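Local coordinates for protein OBCA, Oxalate Biosynthetic Component A (PDB 4NNB) that is a probable TIM-barrel enzyme that binds a magnesium ion together with an oxaloacetate ion, at residues Pro17-Pro22 against Leu201-Glu206; His226-Ser231 against Gly247-Gln252. All coordinates share one frame; numbering follows the deposited sequence.

Contact 1: Pro17-Pro22 against Leu201-Glu206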
loop_
_atom_site.group_PDB
_atom_site.type_symbol
_atom_site.label_atom_id
_atom_site.label_comp_id
_atom_site.label_asym_id
_atom_site.label_seq_id
_atom_site.Cartn_x
_atom_site.Cartn_y
_atom_site.Cartn_z
ATOM N N PRO A 17 -4.582 2.182 0.742
ATOM C CA PRO A 17 -5.327 0.932 0.968
ATOM C C PRO A 17 -6.211 0.979 2.230
ATOM O O PRO A 17 -5.984 1.814 3.117
ATOM C CB PRO A 17 -4.216 -0.120 1.118
ATOM C CG PRO A 17 -3.005 0.645 1.564
ATOM C CD PRO A 17 -3.126 1.990 0.854
ATOM N N LYS A 18 -7.212 0.104 2.307
ATOM C CA LYS A 18 -8.072 0.059 3.487
ATOM C C LYS A 18 -8.103 -1.337 4.129
ATOM O O LYS A 18 -7.920 -2.344 3.452
ATOM C CB LYS A 18 -9.498 0.530 3.132
ATOM C CG LYS A 18 -9.600 2.023 2.770
ATOM C CD LYS A 18 -11.044 2.454 2.486
ATOM C CE LYS A 18 -11.895 2.392 3.751
ATOM N NZ LYS A 18 -13.343 2.722 3.518
ATOM N N PHE A 19 -8.322 -1.381 5.439
ATOM C CA PHE A 19 -8.503 -2.644 6.139
ATOM C C PHE A 19 -9.873 -3.225 5.797
ATOM O O PHE A 19 -10.866 -2.501 5.717
ATOM C CB PHE A 19 -8.367 -2.442 7.654
ATOM C CG PHE A 19 -8.860 -3.610 8.480
ATOM C CD1 PHE A 19 -8.089 -4.762 8.621
ATOM C CD2 PHE A 19 -10.095 -3.550 9.117
ATOM C CE1 PHE A 19 -8.545 -5.836 9.384
ATOM C CE2 PHE A 19 -10.564 -4.620 9.873
ATOM C CZ PHE A 19 -9.785 -5.760 10.016
ATOM N N LEU A 20 -9.918 -4.529 5.564
ATOM C CA LEU A 20 -11.189 -5.227 5.398
ATOM C C LEU A 20 -11.301 -6.279 6.485
ATOM O O LEU A 20 -10.396 -7.100 6.652
ATOM C CB LEU A 20 -11.269 -5.892 4.021
ATOM C CG LEU A 20 -12.445 -6.853 3.860
ATOM C CD1 LEU A 20 -13.759 -6.088 3.914
ATOM C CD2 LEU A 20 -12.328 -7.650 2.571
ATOM N N ASP A 21 -12.382 -6.234 7.255
ATOM C CA ASP A 21 -12.633 -7.277 8.245
ATOM C C ASP A 21 -13.166 -8.509 7.505
ATOM O O ASP A 21 -14.277 -8.473 6.987
ATOM C CB ASP A 21 -13.669 -6.784 9.262
ATOM C CG ASP A 21 -13.870 -7.751 10.411
ATOM O OD1 ASP A 21 -14.464 -7.334 11.421
ATOM O OD2 ASP A 21 -13.437 -8.924 10.319
ATOM N N PRO A 22 -12.378 -9.595 7.443
ATOM C CA PRO A 22 -12.832 -10.774 6.693
ATOM C C PRO A 22 -13.894 -11.584 7.428
ATOM O O PRO A 22 -14.417 -12.547 6.858
ATOM C CB PRO A 22 -11.561 -11.623 6.580
ATOM C CG PRO A 22 -10.792 -11.283 7.802
ATOM C CD PRO A 22 -11.049 -9.814 8.042
ATOM N N LEU A 201 -4.050 -5.040 6.852
ATOM C CA LEU A 201 -3.617 -3.644 6.953
ATOM C C LEU A 201 -3.755 -3.110 8.379
ATOM O O LEU A 201 -4.855 -3.104 8.940
ATOM C CB LEU A 201 -4.434 -2.749 6.020
ATOM C CG LEU A 201 -3.839 -1.340 5.890
ATOM C CD1 LEU A 201 -2.653 -1.368 4.931
ATOM C CD2 LEU A 201 -4.904 -0.329 5.435
ATOM N N PRO A 202 -2.644 -2.638 8.965
ATOM C CA PRO A 202 -2.685 -2.101 10.335
ATOM C C PRO A 202 -3.060 -0.626 10.368
ATOM O O PRO A 202 -2.378 0.222 9.770
ATOM C CB PRO A 202 -1.250 -2.286 10.833
ATOM C CG PRO A 202 -0.399 -2.185 9.562
ATOM C CD PRO A 202 -1.279 -2.637 8.398
ATOM N N ILE A 203 -4.142 -0.322 11.075
ATOM C CA ILE A 203 -4.622 1.053 11.124
ATOM C C ILE A 203 -4.746 1.605 12.544
ATOM O O ILE A 203 -5.181 2.739 12.740
ATOM C CB ILE A 203 -5.946 1.189 10.378
ATOM C CG1 ILE A 203 -7.036 0.320 11.019
ATOM C CG2 ILE A 203 -5.759 0.812 8.915
ATOM C CD1 ILE A 203 -8.387 0.464 10.327
ATOM N N THR A 204 -4.342 0.810 13.528
ATOM C CA THR A 204 -4.402 1.239 14.924
ATOM C C THR A 204 -2.999 1.254 15.503
ATOM O O THR A 204 -2.100 0.589 14.970
ATOM C CB THR A 204 -5.284 0.298 15.767
ATOM O OG1 THR A 204 -4.666 -0.988 15.841
ATOM C CG2 THR A 204 -6.665 0.167 15.162
ATOM N N PRO A 205 -2.794 2.017 16.591
ATOM C CA PRO A 205 -1.459 2.059 17.198
ATOM C C PRO A 205 -0.911 0.674 17.531
ATOM O O PRO A 205 0.280 0.417 17.302
ATOM C CB PRO A 205 -1.693 2.861 18.479
ATOM C CG PRO A 205 -2.814 3.809 18.114
ATOM C CD PRO A 205 -3.714 3.008 17.191
ATOM N N GLU A 206 -1.767 -0.208 18.045
ATOM C CA GLU A 206 -1.337 -1.554 18.439
ATOM C C GLU A 206 -0.898 -2.371 17.234
ATOM O O GLU A 206 0.167 -2.988 17.241
ATOM C CB GLU A 206 -2.470 -2.295 19.153
ATOM C CG GLU A 206 -1.993 -3.221 20.261
ATOM C CD GLU A 206 -1.730 -2.480 21.557
ATOM O OE1 GLU A 206 -2.259 -1.358 21.724
ATOM O OE2 GLU A 206 -0.994 -3.017 22.408
#

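Contact 2: His226-Ser231 against Gly247-Gln252. With MG (magnesium ion), chain B; OAA (oxaloacetate ion), chain C.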
loop_
_atom_site.group_PDB
_atom_site.type_symbol
_atom_site.label_atom_id
_atom_site.label_comp_id
_atom_site.label_asym_id
_atom_site.label_seq_id
_atom_site.Cartn_x
_atom_site.Cartn_y
_atom_site.Cartn_z
ATOM N N HIS A 226 2.351 5.864 8.256
ATOM C CA HIS A 226 1.205 6.769 8.224
ATOM C C HIS A 226 0.271 6.398 9.372
ATOM O O HIS A 226 0.310 5.273 9.890
ATOM C CB HIS A 226 0.376 6.595 6.947
ATOM C CG HIS A 226 1.019 7.106 5.695
ATOM N ND1 HIS A 226 0.424 8.063 4.901
ATOM C CD2 HIS A 226 2.163 6.743 5.062
ATOM C CE1 HIS A 226 1.183 8.284 3.840
ATOM N NE2 HIS A 226 2.244 7.498 3.915
ATOM N N THR A 227 -0.596 7.334 9.740
ATOM C CA THR A 227 -1.735 7.049 10.598
ATOM C C THR A 227 -3.022 7.308 9.822
ATOM O O THR A 227 -3.001 7.934 8.758
ATOM C CB THR A 227 -1.709 7.899 11.881
ATOM O OG1 THR A 227 -1.459 9.272 11.538
ATOM C CG2 THR A 227 -0.613 7.401 12.826
ATOM N N ARG A 228 -4.138 6.815 10.357
ATOM C CA ARG A 228 -5.445 6.957 9.722
ATOM C C ARG A 228 -6.463 7.442 10.744
ATOM O O ARG A 228 -6.399 7.076 11.913
ATOM C CB ARG A 228 -5.942 5.612 9.171
ATOM C CG ARG A 228 -5.025 4.929 8.152
ATOM C CD ARG A 228 -4.861 5.729 6.874
ATOM N NE ARG A 228 -4.143 4.935 5.881
ATOM C CZ ARG A 228 -4.732 4.062 5.064
ATOM N NH1 ARG A 228 -6.056 3.899 5.099
ATOM N NH2 ARG A 228 -4.005 3.369 4.200
ATOM N N ASP A 229 -7.423 8.238 10.284
ATOM C CA ASP A 229 -8.485 8.751 11.150
ATOM C C ASP A 229 -9.632 7.729 11.210
ATOM O O ASP A 229 -10.260 7.437 10.193
ATOM C CB ASP A 229 -8.940 10.112 10.593
ATOM C CG ASP A 229 -10.239 10.622 11.208
ATOM O OD1 ASP A 229 -10.580 10.238 12.339
ATOM O OD2 ASP A 229 -10.906 11.444 10.543
ATOM N N LEU A 230 -9.885 7.173 12.394
ATOM C CA LEU A 230 -10.929 6.155 12.560
ATOM C C LEU A 230 -12.124 6.664 13.372
ATOM O O LEU A 230 -12.937 5.868 13.842
ATOM C CB LEU A 230 -10.374 4.892 13.237
ATOM C CG LEU A 230 -9.132 4.211 12.655
ATOM C CD1 LEU A 230 -8.898 2.850 13.306
ATOM C CD2 LEU A 230 -9.254 4.076 11.152
ATOM N N SER A 231 -12.233 7.980 13.537
ATOM C CA SER A 231 -13.270 8.562 14.391
ATOM C C SER A 231 -14.671 8.421 13.789
ATOM O O SER A 231 -15.674 8.560 14.493
ATOM C CB SER A 231 -12.967 10.041 14.649
ATOM O OG SER A 231 -12.940 10.760 13.425
ATOM N N GLY A 247 -16.470 3.075 7.527
ATOM C CA GLY A 247 -15.513 4.088 7.950
ATOM C C GLY A 247 -14.563 4.471 6.823
ATOM O O GLY A 247 -14.174 3.620 6.020
ATOM N N SER A 248 -14.178 5.745 6.756
ATOM C CA SER A 248 -13.317 6.225 5.673
ATOM C C SER A 248 -11.878 5.690 5.760
ATOM O O SER A 248 -11.215 5.532 4.737
ATOM C CB SER A 248 -13.266 7.753 5.672
ATOM O OG SER A 248 -12.542 8.235 6.806
ATOM N N GLN A 249 -11.407 5.426 6.973
ATOM C CA GLN A 249 -9.991 5.107 7.223
ATOM C C GLN A 249 -9.076 6.131 6.555
ATOM O O GLN A 249 -7.995 5.793 6.063
ATOM C CB GLN A 249 -9.651 3.692 6.741
ATOM C CG GLN A 249 -10.634 2.623 7.227
ATOM C CD GLN A 249 -10.169 1.233 6.883
ATOM O OE1 GLN A 249 -8.969 1.002 6.681
ATOM N NE2 GLN A 249 -11.108 0.290 6.812
ATOM N N ARG A 250 -9.530 7.383 6.549
ATOM C CA ARG A 250 -8.897 8.445 5.785
ATOM C C ARG A 250 -7.471 8.711 6.268
ATOM O O ARG A 250 -7.193 8.723 7.470
ATOM C CB ARG A 250 -9.743 9.723 5.881
ATOM C CG ARG A 250 -9.244 10.874 5.034
ATOM C CD ARG A 250 -10.116 12.133 5.189
ATOM N NE ARG A 250 -10.365 12.423 6.596
ATOM C CZ ARG A 250 -9.567 13.157 7.368
ATOM N NH1 ARG A 250 -8.461 13.704 6.870
ATOM N NH2 ARG A 250 -9.876 13.350 8.642
ATOM N N ASN A 251 -6.570 8.918 5.317
ATOM C CA ASN A 251 -5.194 9.245 5.647
ATOM C C ASN A 251 -5.168 10.538 6.427
ATOM O O ASN A 251 -5.779 11.519 6.012
ATOM C CB ASN A 251 -4.368 9.418 4.384
ATOM C CG ASN A 251 -2.911 9.680 4.693
ATOM O OD1 ASN A 251 -2.232 8.833 5.290
ATOM N ND2 ASN A 251 -2.413 10.840 4.281
ATOM N N GLN A 252 -4.464 10.529 7.554
ATOM C CA GLN A 252 -4.442 11.670 8.462
ATOM C C GLN A 252 -3.342 11.516 9.511
ATOM O O GLN A 252 -3.210 10.460 10.151
ATOM C CB GLN A 252 -5.804 11.807 9.156
ATOM C CG GLN A 252 -5.875 12.968 10.120
ATOM C CD GLN A 252 -5.691 14.294 9.403
ATOM O OE1 GLN A 252 -6.400 14.597 8.439
ATOM N NE2 GLN A 252 -4.718 15.082 9.854
HETATM MG MG MG B . 3.851 7.588 2.570
HETATM O O1 OAA C . 5.288 11.712 2.285
HETATM O O2 OAA C . 4.524 9.664 2.897
HETATM O O4 OAA C . 1.133 8.871 -1.018
HETATM O O5 OAA C . 1.226 11.093 -0.433
HETATM O O3 OAA C . 2.653 8.451 1.354
HETATM C C1 OAA C . 4.566 10.647 2.039
HETATM C C2 OAA C . 3.789 10.588 0.742
HETATM C C3 OAA C . 2.685 9.557 0.673
HETATM C C4 OAA C . 1.616 9.856 -0.302
HETATM O O HOH W 1 -0.708 9.841 8.030
HETATM O O HOH W 2 -12.461 5.181 9.670
HETATM O O HOH W 3 5.179 7.535 0.741
#

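Contact 1: Pro17-Pro22 against Leu201-Glu206
Leu-201 sets one methyl against the backbone of Pro-17 to Phe-19 and the other against the Pro-17 ring, and this is the tight part of the contact. Its branch CD2 lies 3.3 Å from Pro-17 O and 3.6 Å from Phe-19 N, resting on the polypeptide rather than on side chains. The other branch, CD1, reaches Pro-17 CG at 3.9 Å, where the leucine and the proline ring cross at about a right angle. With CG anti to the backbone N (chi1 -169°), the fork is carried toward Pro-17, and chi2 turns the two methyls to their separate partners. Strand 18-19 runs parallel to strand 197-198, bonded through Lys-18 to Ala-196 and Ser-198; Leu-201 comes three residues after that strand. Further on, Thr-204 serves as N-cap of helix 205-217, its OG1 accepting from Ala-207 N; this helix leads into strand 222-229 of the TIM barrel. Packing is looser around the partly exposed Phe-19. Ile-203 CD1 touches its CB at 3.9 Å, and Leu-201 O approaches ring atom CD1 obliquely at 3.6 Å, but the far end of the ring extends past both residues. Asp-21 N of the same segment sits 3.6 Å above one ring face, offset toward the rim. Lys-18 leaves on the side facing away from Leu-201, and its NZ meets Asp-52 in a salt bridge and Gly-247 O in a hydrogen bond.

Contact 2: His226-Ser231 against Gly247-Gln252
Both carboxylate oxygens of Asp-229 are engaged, one within its own segment and one across the contact. OD1 accepts from Ser-231 OG at 2.6 Å on its syn lone pair and from Ser-231 N at 3.0 Å, the latter from above the carboxylate plane, closing an Asx turn. OD2 meets Arg-250 NH2 at 2.9 Å in a salt bridge whose hydrogen bond is weak and bent (129°), with the carboxylate and guanidinium planes well turned from each other. The same guanidinium gives NH1 to Gln-252 OE1 at 2.7 Å. The backbones pair only weakly, in antiparallel sense, near the end of strand 222-229 of the TIM barrel, Arg-228 facing Asn-251 as a non-hydrogen-bonded pair. Arg-228 bends back at chi2 (-64°), which brings NH1 to Gln-249 O at 2.9 Å while NE bonds Gly-14 O. At the magnesium end, His-226 ND1 donates to Asn-251 OD1 at 2.8 Å, nearly straight (162°) and close to the ring plane. Asn-251, whose ND2 is held by Arg-281 O, is thus placed as a second-shell residue and probably helps set the rotation of the imidazole, whose NE2 binds the magnesium ion at 2.1 Å; His-224, Glu-475, two oxaloacetate oxygens and a water complete the six ligands.

Contact 1 is buried and made by apolar side chains packing on each other and on backbone, whereas contact 2 is only partly buried, is joined by hydrogen bonds and a salt bridge, and carries a metal ligand at one end. They also differ in what they join: contact 1 packs the small strand 18-19 against the loop entering helix 205-217, while contact 2 holds the end of the next element, strand 222-229, to residues 247-252. The two meet directly, their centres 10 Å apart. Arg-228 NH2 probably donates to Pro-17 O at 2.7 Å, and Gln-249 OE1 probably accepts from Phe-19 N at 2.8 Å, so polar side chains of contact 2 probably serve backbone atoms of contact 1.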